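Local coordinates for protein aspartate-semialdehyde dehydrogenase (Cryptococcus neoformans var. neoformans JEC21, PDB 5CEF) that catalyses the NADPH-dependent reductive dephosphorylation of 4-phospho-L-aspartate to its semialdehyde, the second step toward methionine and threonine, at residues A46-Y50 with A51-R55. Residues are numbered along the deposited sequence; the frame is centred on the assembly and turned at random.
Sequences AGQQY and ARVVR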
loop_
_atom_site.group_PDB
_atom_site.type_symbol
_atom_site.label_atom_id
_atom_site.label_comp_id
_atom_site.label_asym_id
_atom_site.label_seq_id
_atom_site.Cartn_x
_atom_site.Cartn_y
_atom_site.Cartn_z
ATOM N N ALA A 46 2.845 -17.244 34.436
ATOM C CA ALA A 46 3.634 -17.111 35.660
ATOM C C ALA A 46 4.444 -18.349 35.959
ATOM O O ALA A 46 3.981 -19.448 35.734
ATOM C CB ALA A 46 2.746 -16.792 36.842
ATOM N N GLY A 47 5.668 -18.148 36.427
ATOM C CA GLY A 47 6.571 -19.240 36.729
ATOM C C GLY A 47 7.421 -19.708 35.558
ATOM O O GLY A 47 8.381 -20.448 35.742
ATOM N N GLN A 48 7.095 -19.302 34.346
ATOM C CA GLN A 48 7.914 -19.687 33.210
ATOM C C GLN A 48 8.927 -18.598 32.883
ATOM O O GLN A 48 8.775 -17.465 33.280
ATOM C CB GLN A 48 7.035 -19.957 31.983
ATOM C CG GLN A 48 6.159 -21.208 32.088
ATOM C CD GLN A 48 5.238 -21.384 30.898
ATOM O OE1 GLN A 48 5.690 -21.701 29.788
ATOM N NE2 GLN A 48 3.953 -21.137 31.106
ATOM N N GLN A 49 9.950 -18.965 32.125
ATOM C CA GLN A 49 10.954 -18.018 31.685
ATOM C C GLN A 49 10.446 -17.193 30.538
ATOM O O GLN A 49 9.740 -17.700 29.660
ATOM C CB GLN A 49 12.249 -18.732 31.285
ATOM C CG GLN A 49 12.900 -19.471 32.443
ATOM C CD GLN A 49 14.297 -19.965 32.134
ATOM O OE1 GLN A 49 14.755 -19.961 30.979
ATOM N NE2 GLN A 49 14.989 -20.409 33.175
ATOM N N TYR A 50 10.835 -15.919 30.550
ATOM C CA TYR A 50 10.357 -14.953 29.567
ATOM C C TYR A 50 10.510 -15.516 28.153
ATOM O O TYR A 50 9.564 -15.498 27.347
ATOM C CB TYR A 50 11.103 -13.598 29.706
ATOM C CG TYR A 50 10.525 -12.472 28.858
ATOM C CD1 TYR A 50 9.350 -11.853 29.221
ATOM C CD2 TYR A 50 11.135 -12.058 27.667
ATOM C CE1 TYR A 50 8.793 -10.842 28.459
ATOM C CE2 TYR A 50 10.570 -11.046 26.885
ATOM C CZ TYR A 50 9.392 -10.445 27.295
ATOM O OH TYR A 50 8.800 -9.446 26.558
ATOM N N ALA A 51 11.705 -16.008 27.856
ATOM C CA ALA A 51 12.018 -16.474 26.506
ATOM C C ALA A 51 11.050 -17.547 25.996
ATOM O O ALA A 51 10.747 -17.582 24.807
ATOM C CB ALA A 51 13.462 -16.970 26.451
ATOM N N ARG A 52 10.539 -18.379 26.901
ATOM C CA ARG A 52 9.653 -19.479 26.509
ATOM C C ARG A 52 8.183 -19.088 26.371
ATOM O O ARG A 52 7.435 -19.786 25.692
ATOM C CB ARG A 52 9.786 -20.688 27.470
ATOM C CG ARG A 52 10.904 -21.719 27.194
ATOM C CD ARG A 52 11.405 -22.233 28.578
ATOM N NE ARG A 52 12.866 -22.383 28.742
ATOM C CZ ARG A 52 13.471 -22.911 29.819
ATOM N NH1 ARG A 52 12.769 -23.355 30.857
ATOM N NH2 ARG A 52 14.797 -23.000 29.850
ATOM N N VAL A 53 7.752 -17.999 26.992
ATOM C CA VAL A 53 6.345 -17.600 26.881
ATOM C C VAL A 53 6.086 -16.468 25.892
ATOM O O VAL A 53 4.989 -16.355 25.367
ATOM C CB VAL A 53 5.691 -17.255 28.236
ATOM C CG1 VAL A 53 5.442 -18.524 29.054
ATOM C CG2 VAL A 53 6.513 -16.260 29.031
ATOM N N VAL A 54 7.079 -15.638 25.620
ATOM C CA VAL A 54 6.831 -14.460 24.804
ATOM C C VAL A 54 6.801 -14.788 23.338
ATOM O O VAL A 54 7.592 -15.590 22.882
ATOM C CB VAL A 54 7.922 -13.391 25.037
ATOM C CG1 VAL A 54 9.267 -13.821 24.442
ATOM C CG2 VAL A 54 7.468 -12.038 24.485
ATOM N N ARG A 55 5.893 -14.156 22.605
ATOM C CA ARG A 55 5.938 -14.171 21.151
ATOM C C ARG A 55 6.656 -12.871 20.786
ATOM O O ARG A 55 6.014 -11.868 20.453
ATOM C CB ARG A 55 4.519 -14.201 20.525
ATOM C CG ARG A 55 3.644 -15.400 20.878
ATOM C CD ARG A 55 3.955 -16.623 20.013
ATOM N NE ARG A 55 3.653 -17.892 20.705
ATOM C CZ ARG A 55 4.512 -18.621 21.435
ATOM N NH1 ARG A 55 5.780 -18.258 21.600
ATOM N NH2 ARG A 55 4.095 -19.739 22.012
#
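Tyr50 lays one face of its ring against Val54, four residues on, across the single turn of helix 50-53 in the Rossmann-fold NADP-binding domain. With CG anti to the backbone N (chi1 -171°), the ring leaves beside its own carbonyl carbon, on the side from which Val54 approaches. Going outward, Tyr50 CB meets nothing of the Val54 side chain; CD2 and CE2 pass Val54 CG1, CE2 and CZ lie near Val54 CB, and the tip, Tyr50 OH, reaches Val54 CG2 at 3.6 Å. Val54 CB stands 4.1 Å from the Tyr50 ring centroid and 18° off its normal, which identifies a CH-pi contact over the face. Beyond the turn, Tyr50 OH is hydrogen-bonded to Ala16 O, next to Thr17, a probable NADP(+)-binding residue, and the ring touches Gln22 and Ile25 of helix 19-29. Backbone bonds close the turn: Tyr50 O takes Val54 N at 3.0 Å and Val53 N at 3.1 Å, while Gln49, the N-cap residue, offers its O to Arg52 N at 3.0 Å and, weakly, to Val53 N. The Gln49 amide and Arg52 guanidinium stack with planes 24° apart. Gln49 OE1, hydrogen-bonded to His68 ND1, lies above the guanidinium plane, displaced toward the rim near Arg52 NH2, at an angle too poor for a hydrogen bond. Across the turn, Val53 CG1 meets the Gln48 amide, 3.4 Å from Gln48 CD.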